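Local coordinates for cytochrome C' (PDB 2J8W), which is a bacterial electron-transfer cytochrome of unknown exact function, carrying a covalently bound, high-spin heme c whose iron has no sixth ligand, at residues D7-E10 with Y11-A15; S14-T17 with L18-N21; L54-T57 with A58-P61. All blocks are in the same frame, centred on the assembly; numbering follows the deposited sequence.

Contact 1: residues D7-E10 with Y11-A15; sequences DAIE and YRQSA. With HEC (heme c), chain C.
R12 and I9 meet along one side of helix 5-30, the first helix of the cytochrome c' four-helix bundle, in a local i to i+3 and i to i+4 contact whose polar ends bind a heme propionate. The two side chains run side by side. I9 CG1 lies over one face of the R12 guanidinium, 3.6 Å from NH2, while the heme carboxylate sits at the edge of that group. NE makes the main bond, 2.8 Å to heme O1D and fairly straight at 163°; NH2 adds only a weak one to the same oxygen. The outer nitrogens are taken up by the loop between helices 38-52 and 74-77: NH1 by A58 O, NH2 by T63 O and T69 OG1, which should fix the rotation of the guanidinium. Q13, four residues on from I9, runs beside it, with its amide NE2 3.5 Å from I9 CG2. Its chain is extended beyond CG (chi2 170°), carrying NE2 to the other oxygen of the propionate, O2D, at 3.0 Å. Two residues thus hold one carboxylate through both its oxygens. Within the same turns, E10 O accepts two bonds from S14, which come from opposite faces of its carbonyl plane: S14 N at 2.9 Å and S14 OG at 2.8 Å.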
loop_
_atom_site.group_PDB
_atom_site.type_symbol
_atom_site.label_atom_id
_atom_site.label_comp_id
_atom_site.label_asym_id
_atom_site.label_seq_id
_atom_site.Cartn_x
_atom_site.Cartn_y
_atom_site.Cartn_z
ATOM N N ASP A 7 -9.074 3.586 -11.862
ATOM C CA ASP A 7 -8.413 3.938 -10.622
ATOM C C ASP A 7 -8.666 2.911 -9.515
ATOM O O ASP A 7 -7.784 2.584 -8.736
ATOM C CB ASP A 7 -8.823 5.331 -10.157
ATOM C CG ASP A 7 -8.425 6.419 -11.115
ATOM O OD1 ASP A 7 -7.491 6.203 -11.917
ATOM O OD2 ASP A 7 -9.067 7.501 -11.045
ATOM N N ALA A 8 -9.908 2.452 -9.389
ATOM C CA ALA A 8 -10.248 1.424 -8.393
ATOM C C ALA A 8 -9.483 0.144 -8.665
ATOM O O ALA A 8 -8.966 -0.502 -7.765
ATOM C CB ALA A 8 -11.732 1.182 -8.380
ATOM N N ILE A 9 -9.411 -0.240 -9.938
ATOM C CA ILE A 9 -8.695 -1.440 -10.300
ATOM C C ILE A 9 -7.215 -1.328 -9.948
ATOM O O ILE A 9 -6.637 -2.242 -9.355
ATOM C CB ILE A 9 -8.883 -1.749 -11.808
ATOM C CG1 ILE A 9 -10.376 -2.054 -12.099
ATOM C CG2 ILE A 9 -7.982 -2.889 -12.178
ATOM C CD1 ILE A 9 -10.799 -2.074 -13.591
ATOM N N GLU A 10 -6.578 -0.257 -10.382
ATOM C CA GLU A 10 -5.148 -0.139 -10.111
ATOM C C GLU A 10 -4.907 -0.081 -8.604
ATOM O O GLU A 10 -3.897 -0.578 -8.100
ATOM C CB GLU A 10 -4.584 1.103 -10.777
ATOM C CG GLU A 10 -4.502 1.079 -12.299
ATOM C CD GLU A 10 -3.763 2.325 -12.800
ATOM O OE1 GLU A 10 -2.529 2.327 -12.730
ATOM O OE2 GLU A 10 -4.376 3.324 -13.189
ATOM N N TYR A 11 -5.812 0.564 -7.862
ATOM C CA TYR A 11 -5.683 0.666 -6.394
ATOM C C TYR A 11 -5.756 -0.694 -5.760
ATOM O O TYR A 11 -4.904 -1.046 -4.942
ATOM C CB TYR A 11 -6.815 1.537 -5.887
ATOM C CG TYR A 11 -6.852 1.727 -4.387
ATOM C CD1 TYR A 11 -6.282 2.852 -3.798
ATOM C CD2 TYR A 11 -7.512 0.830 -3.572
ATOM C CE1 TYR A 11 -6.351 3.065 -2.403
ATOM C CE2 TYR A 11 -7.591 1.030 -2.188
ATOM C CZ TYR A 11 -6.995 2.118 -1.619
ATOM O OH TYR A 11 -7.083 2.291 -0.261
ATOM N N ARG A 12 -6.761 -1.505 -6.103
ATOM C CA ARG A 12 -6.877 -2.790 -5.427
ATOM C C ARG A 12 -5.713 -3.705 -5.813
ATOM O O ARG A 12 -5.170 -4.421 -4.959
ATOM C CB ARG A 12 -8.237 -3.427 -5.721
ATOM C CG ARG A 12 -8.495 -3.923 -7.150
ATOM C CD ARG A 12 -9.970 -3.834 -7.467
ATOM N NE ARG A 12 -10.270 -4.524 -8.734
ATOM C CZ ARG A 12 -11.400 -4.342 -9.407
ATOM N NH1 ARG A 12 -12.289 -3.485 -8.951
ATOM N NH2 ARG A 12 -11.679 -5.026 -10.520
ATOM N N GLN A 13 -5.306 -3.689 -7.079
ATOM C CA GLN A 13 -4.138 -4.459 -7.464
ATOM C C GLN A 13 -2.916 -4.054 -6.679
ATOM O O GLN A 13 -2.151 -4.914 -6.229
ATOM C CB GLN A 13 -3.881 -4.291 -8.971
ATOM C CG GLN A 13 -4.929 -4.981 -9.857
ATOM C CD GLN A 13 -4.826 -4.625 -11.322
ATOM O OE1 GLN A 13 -4.143 -3.661 -11.697
ATOM N NE2 GLN A 13 -5.492 -5.412 -12.159
ATOM N N SER A 14 -2.691 -2.760 -6.574
ATOM C CA SER A 14 -1.549 -2.232 -5.833
ATOM C C SER A 14 -1.595 -2.680 -4.378
ATOM O O SER A 14 -0.575 -3.094 -3.823
ATOM C CB SER A 14 -1.572 -0.713 -5.933
ATOM O OG SER A 14 -1.295 -0.267 -7.253
ATOM N N ALA A 15 -2.748 -2.572 -3.721
ATOM C CA ALA A 15 -2.837 -3.025 -2.351
ATOM C C ALA A 15 -2.542 -4.501 -2.222
ATOM O O ALA A 15 -1.817 -4.908 -1.306
ATOM C CB ALA A 15 -4.175 -2.657 -1.751
HETATM FE FE HEC C . -5.914 -11.420 -3.825
HETATM C CHA HEC C . -5.390 -10.001 -6.907
HETATM C CHB HEC C . -2.584 -11.490 -3.287
HETATM C CHC HEC C . -6.446 -12.068 -0.487
HETATM C CHD HEC C . -9.291 -11.219 -4.302
HETATM N NA HEC C . -4.315 -10.828 -4.886
HETATM C C1A HEC C . -4.270 -10.316 -6.172
HETATM C C2A HEC C . -2.907 -10.155 -6.600
HETATM C C3A HEC C . -2.121 -10.572 -5.591
HETATM C C4A HEC C . -2.994 -10.979 -4.505
HETATM C CMA HEC C . -0.595 -10.573 -5.504
HETATM C CAA HEC C . -2.463 -9.626 -7.961
HETATM C CBA HEC C . -2.348 -8.122 -7.968
HETATM C CGA HEC C . -1.738 -7.689 -9.337
HETATM O O1A HEC C . -1.220 -8.527 -10.141
HETATM O O2A HEC C . -1.738 -6.483 -9.736
HETATM N NB HEC C . -4.740 -11.673 -2.152
HETATM C C1B HEC C . -3.391 -11.809 -2.227
HETATM C C2B HEC C . -2.912 -12.268 -0.945
HETATM C C3B HEC C . -3.981 -12.414 -0.152
HETATM C C4B HEC C . -5.155 -12.034 -0.901
HETATM C CMB HEC C . -1.452 -12.579 -0.577
HETATM C CAB HEC C . -4.023 -12.851 1.303
HETATM C CBB HEC C . -3.076 -12.325 2.232
HETATM N NC HEC C . -7.500 -11.554 -2.649
HETATM C C1C HEC C . -7.544 -11.885 -1.302
HETATM C C2C HEC C . -8.897 -12.076 -0.842
HETATM C C3C HEC C . -9.703 -11.826 -1.904
HETATM C C4C HEC C . -8.849 -11.532 -3.050
HETATM C CMC HEC C . -9.286 -12.435 0.593
HETATM C CAC HEC C . -11.263 -11.864 -1.969
HETATM C CBC HEC C . -12.014 -11.706 -0.816
HETATM N ND HEC C . -7.127 -10.720 -5.330
HETATM C C1D HEC C . -8.520 -10.806 -5.333
HETATM C C2D HEC C . -9.022 -10.366 -6.616
HETATM C C3D HEC C . -7.853 -9.985 -7.391
HETATM C C4D HEC C . -6.691 -10.219 -6.544
HETATM C CMD HEC C . -10.471 -10.315 -7.052
HETATM C CAD HEC C . -7.825 -9.394 -8.771
HETATM C CBD HEC C . -7.811 -7.860 -8.652
HETATM C CGD HEC C . -7.865 -7.238 -10.040
HETATM O O1D HEC C . -8.670 -6.295 -10.221
HETATM O O2D HEC C . -7.061 -7.646 -10.953
#

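Contact 2: residues S14-T17 with L18-N21; sequences SAFT and LIAN. With HEC (heme c), chain C.
F16 and I19, one helical turn apart on helix 5-30, touch through F16 CD1 and I19 CD1 at 4.3 Å, an apolar contact beside the heme. The phenyl ring lies with one face over the porphyrin. CE1 and CD1 lie over the iron and pyrrole nitrogens, while CD2 reaches toward the meso carbon CHA: F16 CE1 is 3.3 Å from heme NC, and F16 CD1 is 3.5 Å from the heme iron. With CG anti to its own carbonyl carbon (chi1 -76°), the ring reaches away from the helix axis and across the heme. I19 and A20 extend the same apolar surface toward the heme periphery, where I19 CG2 lies 3.7 Å from the vinyl-derived carbon CBB and A20 CB lies 3.8 Å from the methyl CMA. The iron is bound axially by H123 and has no sixth ligand; the position of the F16 ring is consistent with an aromatic side chain occupying the distal side, as expected in the four-helix-bundle cytochromes c'. Behind this first shell, I19 CG1 packs 3.2 Å from A15 O, the carbonyl that also receives I19 N at 2.9 Å (165°). The next bond of the helix runs from A20 N to F16 O, 2.8 Å long. P55 of the loop after helix 38-52 touches A15, F16 and I19, and F59 also rests on the F16 ring. On the subunit interface L18 packs against L18 of the second subunit, while S14 and T17 meet T17 and S14 of that subunit respectively. N21 leads away from residues 14-17, its OD1 accepting a hydrogen bond from R25 NH2.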
loop_
_atom_site.group_PDB
_atom_site.type_symbol
_atom_site.label_atom_id
_atom_site.label_comp_id
_atom_site.label_asym_id
_atom_site.label_seq_id
_atom_site.Cartn_x
_atom_site.Cartn_y
_atom_site.Cartn_z
ATOM N N SER A 14 -2.691 -2.760 -6.574
ATOM C CA SER A 14 -1.549 -2.232 -5.833
ATOM C C SER A 14 -1.595 -2.680 -4.378
ATOM O O SER A 14 -0.575 -3.094 -3.823
ATOM C CB SER A 14 -1.572 -0.713 -5.933
ATOM O OG SER A 14 -1.295 -0.267 -7.253
ATOM N N ALA A 15 -2.748 -2.572 -3.721
ATOM C CA ALA A 15 -2.837 -3.025 -2.351
ATOM C C ALA A 15 -2.542 -4.501 -2.222
ATOM O O ALA A 15 -1.817 -4.908 -1.306
ATOM C CB ALA A 15 -4.175 -2.657 -1.751
ATOM N N PHE A 16 -3.093 -5.325 -3.104
ATOM C CA PHE A 16 -2.801 -6.758 -3.056
ATOM C C PHE A 16 -1.326 -7.057 -3.249
ATOM O O PHE A 16 -0.812 -7.934 -2.585
ATOM C CB PHE A 16 -3.631 -7.528 -4.082
ATOM C CG PHE A 16 -5.078 -7.713 -3.695
ATOM C CD1 PHE A 16 -5.448 -8.239 -2.481
ATOM C CD2 PHE A 16 -6.089 -7.334 -4.573
ATOM C CE1 PHE A 16 -6.811 -8.415 -2.152
ATOM C CE2 PHE A 16 -7.441 -7.523 -4.273
ATOM C CZ PHE A 16 -7.806 -8.046 -3.076
ATOM N N THR A 17 -0.659 -6.331 -4.139
ATOM C CA THR A 17 0.782 -6.528 -4.316
ATOM C C THR A 17 1.553 -6.239 -3.028
ATOM O O THR A 17 2.400 -7.006 -2.614
ATOM C CB THR A 17 1.310 -5.676 -5.463
ATOM O OG1 THR A 17 0.771 -6.175 -6.687
ATOM C CG2 THR A 17 2.814 -5.635 -5.561
ATOM N N LEU A 18 1.222 -5.131 -2.361
ATOM C CA LEU A 18 1.918 -4.816 -1.107
ATOM C C LEU A 18 1.594 -5.830 -0.021
ATOM O O LEU A 18 2.488 -6.244 0.737
ATOM C CB LEU A 18 1.577 -3.403 -0.661
ATOM C CG LEU A 18 1.984 -2.261 -1.601
ATOM C CD1 LEU A 18 1.752 -0.945 -0.881
ATOM C CD2 LEU A 18 3.378 -2.257 -2.060
ATOM N N ILE A 19 0.333 -6.261 0.064
ATOM C CA ILE A 19 -0.055 -7.279 1.023
ATOM C C ILE A 19 0.741 -8.548 0.776
ATOM O O ILE A 19 1.289 -9.147 1.722
ATOM C CB ILE A 19 -1.574 -7.559 0.931
ATOM C CG1 ILE A 19 -2.373 -6.369 1.457
ATOM C CG2 ILE A 19 -1.939 -8.872 1.658
ATOM C CD1 ILE A 19 -3.851 -6.419 1.071
ATOM N N ALA A 20 0.807 -8.981 -0.490
ATOM C CA ALA A 20 1.516 -10.224 -0.774
ATOM C C ALA A 20 2.983 -10.126 -0.390
ATOM O O ALA A 20 3.553 -11.083 0.147
ATOM C CB ALA A 20 1.371 -10.559 -2.263
ATOM N N ASN A 21 3.605 -8.982 -0.650
ATOM C CA ASN A 21 5.022 -8.866 -0.334
ATOM C C ASN A 21 5.258 -8.936 1.181
ATOM O O ASN A 21 6.089 -9.709 1.671
ATOM C CB ASN A 21 5.592 -7.595 -0.909
ATOM C CG ASN A 21 7.035 -7.500 -0.682
ATOM O OD1 ASN A 21 7.480 -7.129 0.388
ATOM N ND2 ASN A 21 7.815 -7.926 -1.688
HETATM FE FE HEC C . -5.914 -11.420 -3.825
HETATM C CHA HEC C . -5.390 -10.001 -6.907
HETATM C CHB HEC C . -2.584 -11.490 -3.287
HETATM C CHC HEC C . -6.446 -12.068 -0.487
HETATM C CHD HEC C . -9.291 -11.219 -4.302
HETATM N NA HEC C . -4.315 -10.828 -4.886
HETATM C C1A HEC C . -4.270 -10.316 -6.172
HETATM C C2A HEC C . -2.907 -10.155 -6.600
HETATM C C3A HEC C . -2.121 -10.572 -5.591
HETATM C C4A HEC C . -2.994 -10.979 -4.505
HETATM C CMA HEC C . -0.595 -10.573 -5.504
HETATM C CAA HEC C . -2.463 -9.626 -7.961
HETATM C CBA HEC C . -2.348 -8.122 -7.968
HETATM C CGA HEC C . -1.738 -7.689 -9.337
HETATM O O1A HEC C . -1.220 -8.527 -10.141
HETATM O O2A HEC C . -1.738 -6.483 -9.736
HETATM N NB HEC C . -4.740 -11.673 -2.152
HETATM C C1B HEC C . -3.391 -11.809 -2.227
HETATM C C2B HEC C . -2.912 -12.268 -0.945
HETATM C C3B HEC C . -3.981 -12.414 -0.152
HETATM C C4B HEC C . -5.155 -12.034 -0.901
HETATM C CMB HEC C . -1.452 -12.579 -0.577
HETATM C CAB HEC C . -4.023 -12.851 1.303
HETATM C CBB HEC C . -3.076 -12.325 2.232
HETATM N NC HEC C . -7.500 -11.554 -2.649
HETATM C C1C HEC C . -7.544 -11.885 -1.302
HETATM C C2C HEC C . -8.897 -12.076 -0.842
HETATM C C3C HEC C . -9.703 -11.826 -1.904
HETATM C C4C HEC C . -8.849 -11.532 -3.050
HETATM C CMC HEC C . -9.286 -12.435 0.593
HETATM C CAC HEC C . -11.263 -11.864 -1.969
HETATM C CBC HEC C . -12.014 -11.706 -0.816
HETATM N ND HEC C . -7.127 -10.720 -5.330
HETATM C C1D HEC C . -8.520 -10.806 -5.333
HETATM C C2D HEC C . -9.022 -10.366 -6.616
HETATM C C3D HEC C . -7.853 -9.985 -7.391
HETATM C C4D HEC C . -6.691 -10.219 -6.544
HETATM C CMD HEC C . -10.471 -10.315 -7.052
HETATM C CAD HEC C . -7.825 -9.394 -8.771
HETATM C CBD HEC C . -7.811 -7.860 -8.652
HETATM C CGD HEC C . -7.865 -7.238 -10.040
HETATM O O1D HEC C . -8.670 -6.295 -10.221
HETATM O O2D HEC C . -7.061 -7.646 -10.953
#

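Contact 3: residues L54-T57 with A58-P61; sequences LPLT and AFGP. With HEC (heme c), chain C.
The L56 and F59 side chains pass each other at a slant in the loop that follows helix 38-52, meeting through L56 CD2 and F59 CE2 at 3.9 Å. This is the close side of the contact. The F59 ring also comes to 3.4 Å from P55 O through CE2, and L56 CA lies at its edge, in plane. Both side chains continue onto the heme: F59 CE1 is 3.6 Å from the methyl CMD, and L56 CD2 is 3.8 Å from CBC. F82 of helix 79-102 meets the F59 ring edge-to-face, and the same helix receives L56.

The backbone turns tightly here, with A58 N bonded to P55 O at 3.1 Å; the donor stands well above the carbonyl plane, 56° out of it, so it approaches the carbonyl from over its face. At the other side the packing gives way to water and to exposed T57. One water bridges the two segments, donating to L56 O and accepting from F59 N. T57 OG1, with chi1 72°, turns back to L54 O at 2.7 Å, in the carbonyl plane, and shares that oxygen with T57 N.

Residues 55-57 form a short 3-10 turn, and through L56 and F59 the loop supplies one wall of the heme pocket of this four-helix-bundle cytochrome c'.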
loop_
_atom_site.group_PDB
_atom_site.type_symbol
_atom_site.label_atom_id
_atom_site.label_comp_id
_atom_site.label_asym_id
_atom_site.label_seq_id
_atom_site.Cartn_x
_atom_site.Cartn_y
_atom_site.Cartn_z
ATOM N N LEU A 54 -7.795 -2.177 2.766
ATOM C CA LEU A 54 -7.884 -1.319 1.591
ATOM C C LEU A 54 -8.495 -1.960 0.312
ATOM O O LEU A 54 -9.352 -1.343 -0.294
ATOM C CB LEU A 54 -6.505 -0.725 1.255
ATOM C CG LEU A 54 -5.778 -0.023 2.405
ATOM C CD1 LEU A 54 -4.508 0.601 1.915
ATOM C CD2 LEU A 54 -6.757 1.029 3.041
ATOM N N PRO A 55 -7.998 -3.094 -0.193
ATOM C CA PRO A 55 -8.389 -3.442 -1.562
ATOM C C PRO A 55 -9.858 -3.769 -1.732
ATOM O O PRO A 55 -10.396 -3.609 -2.832
ATOM C CB PRO A 55 -7.521 -4.649 -1.877
ATOM C CG PRO A 55 -7.142 -5.232 -0.520
ATOM C CD PRO A 55 -7.043 -4.053 0.391
ATOM N N LEU A 56 -10.480 -4.335 -0.700
ATOM C CA LEU A 56 -11.848 -4.823 -0.832
ATOM C C LEU A 56 -12.841 -3.666 -0.804
ATOM O O LEU A 56 -14.000 -3.889 -1.085
ATOM C CB LEU A 56 -12.098 -5.987 0.156
ATOM C CG LEU A 56 -11.166 -7.193 -0.094
ATOM C CD1 LEU A 56 -10.984 -8.159 1.052
ATOM C CD2 LEU A 56 -11.639 -7.996 -1.336
ATOM N N THR A 57 -12.369 -2.440 -0.587
ATOM C CA THR A 57 -13.138 -1.217 -0.712
ATOM C C THR A 57 -13.206 -0.693 -2.133
ATOM O O THR A 57 -13.883 0.285 -2.412
ATOM C CB THR A 57 -12.565 -0.065 0.176
ATOM O OG1 THR A 57 -11.328 0.427 -0.357
ATOM C CG2 THR A 57 -12.391 -0.467 1.665
ATOM N N ALA A 58 -12.520 -1.360 -3.047
ATOM C CA ALA A 58 -12.273 -0.859 -4.430
ATOM C C ALA A 58 -12.857 -1.813 -5.501
ATOM O O ALA A 58 -12.367 -1.888 -6.615
ATOM C CB ALA A 58 -10.796 -0.604 -4.632
ATOM N N PHE A 59 -13.923 -2.525 -5.135
ATOM C CA PHE A 59 -14.680 -3.397 -6.049
ATOM C C PHE A 59 -16.133 -2.891 -6.168
ATOM O O PHE A 59 -17.078 -3.681 -6.209
ATOM C CB PHE A 59 -14.671 -4.868 -5.617
ATOM C CG PHE A 59 -13.345 -5.562 -5.740
ATOM C CD1 PHE A 59 -13.030 -6.289 -6.875
ATOM C CD2 PHE A 59 -12.432 -5.538 -4.694
ATOM C CE1 PHE A 59 -11.829 -6.967 -6.964
ATOM C CE2 PHE A 59 -11.248 -6.215 -4.773
ATOM C CZ PHE A 59 -10.918 -6.906 -5.897
ATOM N N GLY A 60 -16.288 -1.581 -6.230
ATOM C CA GLY A 60 -17.587 -0.975 -6.376
ATOM C C GLY A 60 -18.224 -1.221 -7.718
ATOM O O GLY A 60 -17.646 -1.835 -8.626
ATOM N N PRO A 61 -19.468 -0.726 -7.875
ATOM C CA PRO A 61 -20.178 -0.864 -9.142
ATOM C C PRO A 61 -19.346 -0.321 -10.316
ATOM O O PRO A 61 -18.751 0.743 -10.183
ATOM C CB PRO A 61 -21.450 -0.039 -8.912
ATOM C CG PRO A 61 -21.531 0.209 -7.512
ATOM C CD PRO A 61 -20.261 -0.010 -6.855
HETATM FE FE HEC C . -5.914 -11.420 -3.825
HETATM C CHA HEC C . -5.390 -10.001 -6.907
HETATM C CHB HEC C . -2.584 -11.490 -3.287
HETATM C CHC HEC C . -6.446 -12.068 -0.487
HETATM C CHD HEC C . -9.291 -11.219 -4.302
HETATM N NA HEC C . -4.315 -10.828 -4.886
HETATM C C1A HEC C . -4.270 -10.316 -6.172
HETATM C C2A HEC C . -2.907 -10.155 -6.600
HETATM C C3A HEC C . -2.121 -10.572 -5.591
HETATM C C4A HEC C . -2.994 -10.979 -4.505
HETATM C CMA HEC C . -0.595 -10.573 -5.504
HETATM C CAA HEC C . -2.463 -9.626 -7.961
HETATM C CBA HEC C . -2.348 -8.122 -7.968
HETATM C CGA HEC C . -1.738 -7.689 -9.337
HETATM O O1A HEC C . -1.220 -8.527 -10.141
HETATM O O2A HEC C . -1.738 -6.483 -9.736
HETATM N NB HEC C . -4.740 -11.673 -2.152
HETATM C C1B HEC C . -3.391 -11.809 -2.227
HETATM C C2B HEC C . -2.912 -12.268 -0.945
HETATM C C3B HEC C . -3.981 -12.414 -0.152
HETATM C C4B HEC C . -5.155 -12.034 -0.901
HETATM C CMB HEC C . -1.452 -12.579 -0.577
HETATM C CAB HEC C . -4.023 -12.851 1.303
HETATM C CBB HEC C . -3.076 -12.325 2.232
HETATM N NC HEC C . -7.500 -11.554 -2.649
HETATM C C1C HEC C . -7.544 -11.885 -1.302
HETATM C C2C HEC C . -8.897 -12.076 -0.842
HETATM C C3C HEC C . -9.703 -11.826 -1.904
HETATM C C4C HEC C . -8.849 -11.532 -3.050
HETATM C CMC HEC C . -9.286 -12.435 0.593
HETATM C CAC HEC C . -11.263 -11.864 -1.969
HETATM C CBC HEC C . -12.014 -11.706 -0.816
HETATM N ND HEC C . -7.127 -10.720 -5.330
HETATM C C1D HEC C . -8.520 -10.806 -5.333
HETATM C C2D HEC C . -9.022 -10.366 -6.616
HETATM C C3D HEC C . -7.853 -9.985 -7.391
HETATM C C4D HEC C . -6.691 -10.219 -6.544
HETATM C CMD HEC C . -10.471 -10.315 -7.052
HETATM C CAD HEC C . -7.825 -9.394 -8.771
HETATM C CBD HEC C . -7.811 -7.860 -8.652
HETATM C CGD HEC C . -7.865 -7.238 -10.040
HETATM O O1D HEC C . -8.670 -6.295 -10.221
HETATM O O2D HEC C . -7.061 -7.646 -10.953
HETATM O O HOH W 1 -15.765 -2.693 -2.929
#

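How the contacts relate
From the N terminus, contact 1 (7-15) and contact 2 (14-21) follow each other along helix 5-30 and overlap at S14 and A15; neither closes a loop, since each is a run of helical turns. Contact 3 (54-61) comes in series after helix 38-52 and closes a tight local turn but no long loop, so none encloses another. It folds back on both: L54 CB packs 3.4 Å from Y11 OH of contact 1, while P55 lies against the part of helix 5-30 in contact 2. All three touch the heme, joining the first helix to the loop between helices 38-52 and 74-77. All three reach the second subunit, contact 3 through L54 alone.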